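Local coordinates for protein titin (PDB 2A38) that serves as a giant structural protein of muscle, here represented by its two N-terminal immunoglobulin domains, which probably help anchor it at the Z-disc, at residues A[53-58]-A[64-69]; A[134-137]-A[142-145]; A[151-154]-A[159-162]; A[174-179]-A[185-190]. One frame throughout, in Å; residues are numbered along the deposited sequence.

Contact 1: residues A[53-58]-A[64-69]; sequences GVQISF and KLTIPA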
loop_
_atom_site.group_PDB
_atom_site.type_symbol
_atom_site.label_atom_id
_atom_site.label_comp_id
_atom_site.label_asym_id
_atom_site.label_seq_id
_atom_site.Cartn_x
_atom_site.Cartn_y
_atom_site.Cartn_z
ATOM N N GLY A 53 2.179 8.674 -13.219
ATOM C CA GLY A 53 3.119 7.632 -12.854
ATOM C C GLY A 53 3.173 6.532 -13.896
ATOM O O GLY A 53 4.058 5.677 -13.862
ATOM N N VAL A 54 2.226 6.555 -14.833
ATOM C CA VAL A 54 2.166 5.546 -15.886
ATOM C C VAL A 54 3.354 5.655 -16.834
ATOM O O VAL A 54 3.643 6.724 -17.375
ATOM C CB VAL A 54 0.857 5.657 -16.716
ATOM C CG1 VAL A 54 0.919 6.852 -17.668
ATOM C CG2 VAL A 54 0.624 4.372 -17.479
ATOM N N GLN A 55 4.044 4.539 -17.026
ATOM C CA GLN A 55 5.202 4.504 -17.903
ATOM C C GLN A 55 4.812 3.785 -19.188
ATOM O O GLN A 55 4.488 2.602 -19.167
ATOM C CB GLN A 55 6.349 3.761 -17.220
ATOM C CG GLN A 55 6.547 4.135 -15.758
ATOM C CD GLN A 55 7.738 3.434 -15.129
ATOM O OE1 GLN A 55 7.869 2.208 -15.205
ATOM N NE2 GLN A 55 8.615 4.210 -14.499
ATOM N N ILE A 56 4.840 4.506 -20.300
ATOM C CA ILE A 56 4.491 3.923 -21.586
ATOM C C ILE A 56 5.701 3.899 -22.503
ATOM O O ILE A 56 6.432 4.884 -22.606
ATOM C CB ILE A 56 3.361 4.719 -22.263
ATOM C CG1 ILE A 56 2.080 4.592 -21.430
ATOM C CG2 ILE A 56 3.149 4.220 -23.679
ATOM C CD1 ILE A 56 0.955 5.485 -21.883
ATOM N N SER A 57 5.915 2.768 -23.165
ATOM C CA SER A 57 7.039 2.638 -24.079
ATOM C C SER A 57 6.702 1.751 -25.271
ATOM O O SER A 57 5.818 0.903 -25.184
ATOM C CB SER A 57 8.255 2.064 -23.341
ATOM O OG SER A 57 8.013 0.738 -22.914
ATOM N N PHE A 58 7.398 1.976 -26.387
ATOM C CA PHE A 58 7.221 1.183 -27.604
ATOM C C PHE A 58 8.555 1.098 -28.323
ATOM O O PHE A 58 8.949 2.022 -29.025
ATOM C CB PHE A 58 6.184 1.799 -28.544
ATOM C CG PHE A 58 5.953 0.990 -29.793
ATOM C CD1 PHE A 58 5.766 -0.387 -29.718
ATOM C CD2 PHE A 58 5.922 1.599 -31.042
ATOM C CE1 PHE A 58 5.551 -1.151 -30.869
ATOM C CE2 PHE A 58 5.706 0.843 -32.208
ATOM C CZ PHE A 58 5.520 -0.536 -32.118
ATOM N N LYS A 64 4.836 -1.489 -24.116
ATOM C CA LYS A 64 4.669 -1.763 -22.701
ATOM C C LYS A 64 4.056 -0.589 -21.953
ATOM O O LYS A 64 4.376 0.567 -22.215
ATOM C CB LYS A 64 6.022 -2.132 -22.091
ATOM C CG LYS A 64 6.013 -2.285 -20.579
ATOM C CD LYS A 64 7.239 -3.043 -20.096
ATOM C CE LYS A 64 7.225 -4.458 -20.654
ATOM N NZ LYS A 64 8.253 -5.332 -20.029
ATOM N N LEU A 65 3.151 -0.911 -21.033
ATOM C CA LEU A 65 2.484 0.079 -20.201
ATOM C C LEU A 65 2.646 -0.399 -18.766
ATOM O O LEU A 65 2.127 -1.448 -18.396
ATOM C CB LEU A 65 0.998 0.176 -20.549
ATOM C CG LEU A 65 0.229 1.253 -19.781
ATOM C CD1 LEU A 65 -0.992 1.672 -20.570
ATOM C CD2 LEU A 65 -0.160 0.735 -18.410
ATOM N N THR A 66 3.366 0.366 -17.959
ATOM C CA THR A 66 3.594 -0.022 -16.575
ATOM C C THR A 66 3.049 0.979 -15.575
ATOM O O THR A 66 3.273 2.181 -15.701
ATOM C CB THR A 66 5.100 -0.205 -16.287
ATOM O OG1 THR A 66 5.618 -1.268 -17.098
ATOM C CG2 THR A 66 5.328 -0.538 -14.816
ATOM N N ILE A 67 2.318 0.471 -14.590
ATOM C CA ILE A 67 1.782 1.309 -13.529
ATOM C C ILE A 67 2.580 0.910 -12.292
ATOM O O ILE A 67 2.458 -0.216 -11.815
ATOM C CB ILE A 67 0.292 1.038 -13.273
ATOM C CG1 ILE A 67 -0.502 1.229 -14.567
ATOM C CG2 ILE A 67 -0.225 1.983 -12.197
ATOM C CD1 ILE A 67 -1.984 0.971 -14.424
ATOM N N PRO A 68 3.438 1.817 -11.785
ATOM C CA PRO A 68 4.272 1.571 -10.600
ATOM C C PRO A 68 3.481 1.049 -9.397
ATOM O O PRO A 68 3.558 -0.134 -9.062
ATOM C CB PRO A 68 4.904 2.935 -10.347
ATOM C CG PRO A 68 5.086 3.463 -11.738
ATOM C CD PRO A 68 3.743 3.139 -12.362
ATOM N N ALA A 69 2.726 1.927 -8.745
ATOM C CA ALA A 69 1.919 1.523 -7.598
ATOM C C ALA A 69 0.469 1.456 -8.052
ATOM O O ALA A 69 -0.195 2.483 -8.191
ATOM C CB ALA A 69 2.068 2.529 -6.465
#

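Contact 2: residues A[134-137]-A[142-145]; sequences VVKF and AEIQ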
loop_
_atom_site.group_PDB
_atom_site.type_symbol
_atom_site.label_atom_id
_atom_site.label_comp_id
_atom_site.label_asym_id
_atom_site.label_seq_id
_atom_site.Cartn_x
_atom_site.Cartn_y
_atom_site.Cartn_z
ATOM N N VAL A 134 -6.704 -0.729 14.988
ATOM C CA VAL A 134 -7.315 0.024 16.075
ATOM C C VAL A 134 -6.370 -0.313 17.220
ATOM O O VAL A 134 -6.130 -1.488 17.499
ATOM C CB VAL A 134 -8.720 -0.492 16.420
ATOM C CG1 VAL A 134 -9.220 0.191 17.692
ATOM C CG2 VAL A 134 -9.670 -0.225 15.262
ATOM N N VAL A 135 -5.830 0.705 17.878
ATOM C CA VAL A 135 -4.873 0.481 18.959
ATOM C C VAL A 135 -5.394 0.945 20.312
ATOM O O VAL A 135 -5.898 2.058 20.445
ATOM C CB VAL A 135 -3.549 1.218 18.649
ATOM C CG1 VAL A 135 -2.478 0.843 19.644
ATOM C CG2 VAL A 135 -3.093 0.883 17.242
ATOM N N LYS A 136 -5.269 0.091 21.318
ATOM C CA LYS A 136 -5.705 0.441 22.668
ATOM C C LYS A 136 -4.636 0.061 23.678
ATOM O O LYS A 136 -3.943 -0.930 23.507
ATOM C CB LYS A 136 -7.027 -0.246 22.997
ATOM C CG LYS A 136 -8.175 0.286 22.158
ATOM C CD LYS A 136 -9.498 -0.364 22.510
ATOM C CE LYS A 136 -10.639 0.288 21.722
ATOM N NZ LYS A 136 -11.954 -0.390 21.945
ATOM N N PHE A 137 -4.501 0.867 24.722
ATOM C CA PHE A 137 -3.496 0.635 25.754
ATOM C C PHE A 137 -4.127 0.107 27.022
ATOM O O PHE A 137 -5.211 0.540 27.413
ATOM C CB PHE A 137 -2.751 1.932 26.071
ATOM C CG PHE A 137 -1.994 2.500 24.907
ATOM C CD1 PHE A 137 -2.669 3.034 23.805
ATOM C CD2 PHE A 137 -0.601 2.495 24.903
ATOM C CE1 PHE A 137 -1.960 3.554 22.716
ATOM C CE2 PHE A 137 0.118 3.011 23.819
ATOM C CZ PHE A 137 -0.564 3.541 22.727
ATOM N N ALA A 142 -6.675 -3.497 32.202
ATOM C CA ALA A 142 -7.757 -2.508 32.192
ATOM C C ALA A 142 -7.382 -1.357 31.266
ATOM O O ALA A 142 -6.256 -0.856 31.311
ATOM C CB ALA A 142 -8.007 -1.990 33.601
ATOM N N GLU A 143 -8.320 -0.932 30.428
ATOM C CA GLU A 143 -8.029 0.149 29.502
ATOM C C GLU A 143 -7.657 1.436 30.217
ATOM O O GLU A 143 -8.378 1.907 31.092
ATOM C CB GLU A 143 -9.208 0.400 28.566
ATOM C CG GLU A 143 -9.025 1.654 27.730
ATOM C CD GLU A 143 -9.853 1.649 26.465
ATOM O OE1 GLU A 143 -11.044 1.271 26.529
ATOM O OE2 GLU A 143 -9.309 2.033 25.406
ATOM N N ILE A 144 -6.519 2.001 29.830
ATOM C CA ILE A 144 -6.017 3.233 30.417
ATOM C C ILE A 144 -6.913 4.410 30.092
ATOM O O ILE A 144 -7.310 4.604 28.941
ATOM C CB ILE A 144 -4.606 3.552 29.908
ATOM C CG1 ILE A 144 -3.611 2.544 30.477
ATOM C CG2 ILE A 144 -4.218 4.969 30.297
ATOM C CD1 ILE A 144 -2.240 2.621 29.841
ATOM N N GLN A 145 -7.215 5.207 31.110
ATOM C CA GLN A 145 -8.067 6.370 30.925
ATOM C C GLN A 145 -7.268 7.655 30.926
ATOM O O GLN A 145 -6.484 7.923 31.837
ATOM C CB GLN A 145 -9.140 6.435 32.010
ATOM C CG GLN A 145 -10.414 7.100 31.518
ATOM C CD GLN A 145 -10.888 6.523 30.183
ATOM O OE1 GLN A 145 -10.300 6.792 29.129
ATOM N NE2 GLN A 145 -11.947 5.713 30.229
HETATM O O HOH W 1 -6.688 2.912 25.136
#

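Contact 3: residues A[151-154]-A[159-162]; sequences QISQ and YSLL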
loop_
_atom_site.group_PDB
_atom_site.type_symbol
_atom_site.label_atom_id
_atom_site.label_comp_id
_atom_site.label_asym_id
_atom_site.label_seq_id
_atom_site.Cartn_x
_atom_site.Cartn_y
_atom_site.Cartn_z
ATOM N N GLN A 151 -1.357 10.070 29.522
ATOM C CA GLN A 151 -1.748 10.676 28.270
ATOM C C GLN A 151 -1.460 9.865 27.017
ATOM O O GLN A 151 -0.307 9.610 26.685
ATOM C CB GLN A 151 -1.074 12.032 28.155
ATOM C CG GLN A 151 -1.276 12.703 26.822
ATOM C CD GLN A 151 -0.527 13.996 26.750
ATOM O OE1 GLN A 151 -0.658 14.844 27.628
ATOM N NE2 GLN A 151 0.269 14.161 25.706
ATOM N N ILE A 152 -2.520 9.474 26.319
ATOM C CA ILE A 152 -2.405 8.720 25.075
ATOM C C ILE A 152 -2.379 9.739 23.936
ATOM O O ILE A 152 -3.203 10.650 23.893
ATOM C CB ILE A 152 -3.634 7.803 24.840
ATOM C CG1 ILE A 152 -3.867 6.883 26.042
ATOM C CG2 ILE A 152 -3.441 7.002 23.565
ATOM C CD1 ILE A 152 -2.764 5.900 26.276
ATOM N N SER A 153 -1.435 9.605 23.015
ATOM C CA SER A 153 -1.374 10.531 21.894
ATOM C C SER A 153 -0.996 9.750 20.657
ATOM O O SER A 153 -0.334 8.721 20.747
ATOM C CB SER A 153 -0.342 11.628 22.148
ATOM O OG SER A 153 0.953 11.068 22.282
ATOM N N GLN A 154 -1.429 10.237 19.503
ATOM C CA GLN A 154 -1.143 9.575 18.240
ATOM C C GLN A 154 -0.738 10.565 17.149
ATOM O O GLN A 154 -1.252 11.684 17.078
ATOM C CB GLN A 154 -2.370 8.779 17.775
ATOM C CG GLN A 154 -2.306 8.347 16.323
ATOM C CD GLN A 154 -3.552 7.622 15.849
ATOM O OE1 GLN A 154 -4.641 7.789 16.402
ATOM N NE2 GLN A 154 -3.401 6.824 14.802
ATOM N N TYR A 159 2.065 5.751 18.502
ATOM C CA TYR A 159 1.207 5.974 19.663
ATOM C C TYR A 159 2.092 6.054 20.886
ATOM O O TYR A 159 3.058 5.305 21.015
ATOM C CB TYR A 159 0.210 4.828 19.865
ATOM C CG TYR A 159 -0.827 4.691 18.784
ATOM C CD1 TYR A 159 -0.499 4.149 17.539
ATOM C CD2 TYR A 159 -2.147 5.087 19.009
ATOM C CE1 TYR A 159 -1.461 3.998 16.542
ATOM C CE2 TYR A 159 -3.119 4.941 18.025
ATOM C CZ TYR A 159 -2.772 4.395 16.794
ATOM O OH TYR A 159 -3.740 4.231 15.819
ATOM N N SER A 160 1.757 6.965 21.786
ATOM C CA SER A 160 2.544 7.138 22.986
ATOM C C SER A 160 1.671 7.249 24.216
ATOM O O SER A 160 0.542 7.732 24.152
ATOM C CB SER A 160 3.391 8.405 22.876
ATOM O OG SER A 160 4.118 8.423 21.657
ATOM N N LEU A 161 2.208 6.771 25.328
ATOM C CA LEU A 161 1.550 6.858 26.614
ATOM C C LEU A 161 2.554 7.625 27.460
ATOM O O LEU A 161 3.639 7.130 27.759
ATOM C CB LEU A 161 1.305 5.482 27.232
ATOM C CG LEU A 161 0.877 5.592 28.702
ATOM C CD1 LEU A 161 -0.354 6.474 28.813
ATOM C CD2 LEU A 161 0.593 4.217 29.274
ATOM N N LEU A 162 2.197 8.849 27.814
ATOM C CA LEU A 162 3.065 9.678 28.621
ATOM C C LEU A 162 2.560 9.749 30.050
ATOM O O LEU A 162 1.391 10.052 30.292
ATOM C CB LEU A 162 3.138 11.090 28.040
ATOM C CG LEU A 162 3.839 12.117 28.932
ATOM C CD1 LEU A 162 5.330 11.792 29.018
ATOM C CD2 LEU A 162 3.621 13.505 28.382
HETATM O O HOH W 2 2.756 10.383 19.474
#

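Contact 4: residues A[174-179]-A[185-190]; sequences YSVNAT and ATSTAE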
loop_
_atom_site.group_PDB
_atom_site.type_symbol
_atom_site.label_atom_id
_atom_site.label_comp_id
_atom_site.label_asym_id
_atom_site.label_seq_id
_atom_site.Cartn_x
_atom_site.Cartn_y
_atom_site.Cartn_z
ATOM N N TYR A 174 2.146 -3.024 31.445
ATOM C CA TYR A 174 1.536 -2.189 30.429
ATOM C C TYR A 174 1.543 -2.917 29.111
ATOM O O TYR A 174 2.535 -3.541 28.750
ATOM C CB TYR A 174 2.280 -0.860 30.296
ATOM C CG TYR A 174 1.992 0.078 31.442
ATOM C CD1 TYR A 174 2.567 -0.125 32.698
ATOM C CD2 TYR A 174 1.097 1.133 31.290
ATOM C CE1 TYR A 174 2.255 0.697 33.772
ATOM C CE2 TYR A 174 0.777 1.959 32.355
ATOM C CZ TYR A 174 1.358 1.736 33.594
ATOM O OH TYR A 174 1.032 2.547 34.653
ATOM N N SER A 175 0.426 -2.852 28.398
ATOM C CA SER A 175 0.329 -3.515 27.109
ATOM C C SER A 175 -0.469 -2.706 26.096
ATOM O O SER A 175 -1.234 -1.802 26.443
ATOM C CB SER A 175 -0.331 -4.873 27.280
ATOM O OG SER A 175 -1.586 -4.725 27.913
ATOM N N VAL A 176 -0.270 -3.027 24.832
ATOM C CA VAL A 176 -1.000 -2.368 23.776
ATOM C C VAL A 176 -1.501 -3.473 22.878
ATOM O O VAL A 176 -0.783 -4.426 22.576
ATOM C CB VAL A 176 -0.118 -1.389 22.977
ATOM C CG1 VAL A 176 1.181 -2.046 22.624
ATOM C CG2 VAL A 176 -0.843 -0.948 21.720
ATOM N N ASN A 177 -2.759 -3.350 22.490
ATOM C CA ASN A 177 -3.412 -4.314 21.632
ATOM C C ASN A 177 -3.770 -3.635 20.315
ATOM O O ASN A 177 -4.386 -2.566 20.318
ATOM C CB ASN A 177 -4.674 -4.800 22.317
ATOM C CG ASN A 177 -4.918 -6.240 22.081
ATOM O OD1 ASN A 177 -5.444 -6.630 21.042
ATOM N ND2 ASN A 177 -4.517 -7.065 23.040
ATOM N N ALA A 178 -3.384 -4.242 19.198
ATOM C CA ALA A 178 -3.687 -3.676 17.883
ATOM C C ALA A 178 -4.439 -4.703 17.052
ATOM O O ALA A 178 -3.998 -5.834 16.918
ATOM C CB ALA A 178 -2.397 -3.260 17.178
ATOM N N THR A 179 -5.571 -4.313 16.485
ATOM C CA THR A 179 -6.361 -5.246 15.688
ATOM C C THR A 179 -6.847 -4.675 14.361
ATOM O O THR A 179 -7.032 -3.473 14.219
ATOM C CB THR A 179 -7.656 -5.690 16.433
ATOM O OG1 THR A 179 -8.543 -4.569 16.543
ATOM C CG2 THR A 179 -7.353 -6.215 17.832
ATOM N N ALA A 185 -2.318 -8.203 17.216
ATOM C CA ALA A 185 -0.963 -8.243 17.729
ATOM C C ALA A 185 -0.986 -7.556 19.091
ATOM O O ALA A 185 -1.775 -6.633 19.309
ATOM C CB ALA A 185 -0.039 -7.498 16.785
ATOM N N THR A 186 -0.136 -8.001 20.011
ATOM C CA THR A 186 -0.073 -7.374 21.322
ATOM C C THR A 186 1.374 -7.168 21.728
ATOM O O THR A 186 2.253 -7.930 21.344
ATOM C CB THR A 186 -0.796 -8.207 22.407
ATOM O OG1 THR A 186 -0.057 -9.407 22.666
ATOM C CG2 THR A 186 -2.201 -8.572 21.948
ATOM N N SER A 187 1.610 -6.108 22.493
ATOM C CA SER A 187 2.936 -5.752 22.971
ATOM C C SER A 187 2.807 -5.512 24.471
ATOM O O SER A 187 1.880 -4.829 24.920
ATOM C CB SER A 187 3.410 -4.481 22.262
ATOM O OG SER A 187 4.736 -4.135 22.616
ATOM N N THR A 188 3.717 -6.083 25.252
ATOM C CA THR A 188 3.667 -5.919 26.699
ATOM C C THR A 188 5.007 -5.495 27.251
ATOM O O THR A 188 6.052 -5.848 26.706
ATOM C CB THR A 188 3.279 -7.230 27.417
ATOM O OG1 THR A 188 2.193 -7.858 26.725
ATOM C CG2 THR A 188 2.846 -6.935 28.851
ATOM N N ALA A 189 4.960 -4.747 28.347
ATOM C CA ALA A 189 6.159 -4.268 29.023
ATOM C C ALA A 189 5.858 -4.064 30.503
ATOM O O ALA A 189 4.710 -3.869 30.907
ATOM C CB ALA A 189 6.628 -2.961 28.409
ATOM N N GLU A 190 6.915 -4.092 31.301
ATOM C CA GLU A 190 6.807 -3.925 32.736
ATOM C C GLU A 190 7.328 -2.562 33.160
ATOM O O GLU A 190 8.455 -2.194 32.845
ATOM C CB GLU A 190 7.630 -5.008 33.425
ATOM C CG GLU A 190 7.179 -5.320 34.827
ATOM C CD GLU A 190 5.761 -5.851 34.863
ATOM O OE1 GLU A 190 5.415 -6.680 33.982
ATOM O OE2 GLU A 190 4.995 -5.448 35.775
#

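Contact 1: residues A[53-58]-A[64-69]
The flat side-chain amide of Gln55 lies beside Thr66, and of its atoms the oxygen comes nearest: Gln55 OE1 is 3.8 Å from Thr66 CG2 and equally near Thr66 CB, while Gln55 CB and CG pass alongside Thr66 O. The chain gets there because CG turns beside the backbone N (chi1 -44°) and then runs extended, pointing the same way as Thr66. At the ring of Pro68, CD and CG close against Gly53 O where the strand pairing ends, the CD approach to that oxygen being short at 3.0 Å.

Between the backbones, Gln55 N meets Thr66 O at 2.8 Å with an almost straight N-H...O angle of 179°, and Thr66 N answers to Gln55 O. Ser57 and Lys64 repeat the reciprocal arrangement. Between these two hydrogen-bonded pairs Ile56 faces Leu65 in a non-hydrogen-bonded pair; Ile56 CA approaches Lys64 O, and Leu65 CA approaches Gln55 O, as CH...O contacts.

Side chains divide by face. Ile56 CG1 runs alongside Leu65 CG at 4.2 Å, and Val54 CG2 reaches Leu65 CD2 at 3.8 Å; Ile56 and Leu65 both go on to touch Trp39 on strand 36-41. On the face of Gln55, Ser57, Lys64 and Thr66, Ser57 OG rests 3.6 Å from Lys64 CB, while the lysine chain touches Glu26, a cadmium ligand.

This D-E hairpin of an I-set domain is therefore held across its strands by backbone bonds, with Val54 and Leu65 buried, Ile56 exposed beside them, and the polar face meeting across the strands by van der Waals contact.

Contact 2: residues A[134-137]-A[142-145]
Glu143 opens the contact by passing close to Phe137 and Lys136. Its backbone makes a CH...O approach, Glu143 CA standing 3.5 Å from Phe137 O. Its side chain starts with CG anti to the backbone N (chi1 171°) and stays extended, which carries the carboxylate back along the neighbouring strand. There Glu143 OE2 comes to 3.8 Å from Lys136 CD, so the carboxylate meets the aliphatic shaft of the lysine, and the two chains are crossed rather than laid end to end. The charged groups do not join: Lys136 NZ and Glu143 OE1 are 5.0 Å apart, too far for a salt bridge, so any attraction is probably weak. A water supplies the polar link instead, giving a hydrogen bond to Glu143 OE2 at 2.8 Å and accepting one from Phe137 N at 3.0 Å; the carboxylate thus reaches the strand's backbone through a bridge.

Ile144 follows with the direct bond of the contact. Ile144 N donates to Phe137 O over 3.1 Å at an N-H...O angle of 169°, although the donor is tilted 33° from the carbonyl plane. The segment 142-145 runs across 134-137 more than beside it. Further out, Ile144 CD1 settles 3.9 Å from Phe137 CB, beside the root of the phenylalanine ring, which itself packs on Ile152. Ile144 also touches Tyr174 and Phe150, which links this surface contact to strands 172-180 and 150-155, one in each sheet.

The short strand 142-143 following 134-139 at the sheet edge is the C-C' hairpin of an I-set immunoglobulin domain; here a single direct backbone bond joins the two segments.

Contact 3: residues A[151-154]-A[159-162]
Strands 151-154 and 159-162 run antiparallel, their axes 4.7 Å apart at the closest approach. Gln151 pairs with Leu162 and Ser153 with Ser160 through reciprocal backbone hydrogen bonds, the one from Leu162 N to Gln151 O measuring 2.9 Å. At the non-hydrogen-bonded pairs the alpha carbons close in, and Ile152 CA comes within 3.2 Å of Ser160 O as a CH...O contact. This is the D-E hairpin of the second I-set domain, with strand 119-130 bonded along the other side of 159-162.

Over the Tyr159 ring lies Gln154, a CH-pi contact with Gln154 CG 4.1 Å from the ring centroid and 19° off its normal. An extended chain, with CG anti to the backbone N (chi1 165°), brings the amide on past the rim, its plane 30° from the ring. Gln154 NE2 is 2.8 Å from Tyr159 OH, but the angle is poor for a bond, and this nitrogen donates to Gly156 O. Replacing the tyrosine with an alanine would probably leave Gln154 without the surface it lies on. On the same face Ile152 CD1 meets Leu161 CD1 at 3.5 Å, while on the opposite face a water lies 3.2 Å from Ser160 OG and makes a weak bond to Ser153 OG.

Contact 4: residues A[174-179]-A[185-190]
Asn177 and Thr186 form a non-hydrogen-bonded pair with side chains lying side by side. From Asn177 CB, which stands back at 4.5 Å from Thr186 CG2, the chain swings toward the partner strand: Asn177 CG is 3.6 Å from that methyl, and Asn177 OD1 is 3.9 Å from it. At the tip Asn177 ND2 lies only 3.0 Å from Thr186 CG2, so close that the exact turn of the amide is doubtful. The methyl is put there by Thr186 chi1 of 70°, which sets CG2 beside the backbone N. With a glycine here, the Thr186 methyl would probably lose its cover and that side chain be freer to turn.

These strands are F and G of the second I-set domain, joined as a hairpin in the sheet that also holds strand 134-139. Their bonds come in three reciprocal pairs, and that from Ala189 N to Tyr174 O is 2.7 Å long. Between the pairs Ser175 CA approaches Ser187 O, and Thr188 CA approaches Tyr174 O.

On the face of Val176 and Ser187, the branch Val176 CG1 presses on Ser187 CB at 3.3 Å, tighter than usual contact. Ser187 OG itself bonds to Leu110 N, and Tyr174 OH to Asp170 O.

In the fold
Contact 1 stands apart: its centre lies 42 to 45 Å from the others, in the first immunoglobulin domain and across the chain's centre from them. Contacts 2, 3 and 4 follow in series along the second domain, with centres 9 to 13 Å apart. Contacts 2 and 4 share one sheet, where strands 134-139 and 172-180 are neighbours, joined by probable backbone bonds such as Lys136 O to Asn177 N. Contact 3 belongs to the opposing sheet and packs on contact 2 through Phe137 and Tyr159. Contacts 1 and 3 are the same D-E hairpin in the two domains, consistent with titin as a tandem of repeated modules.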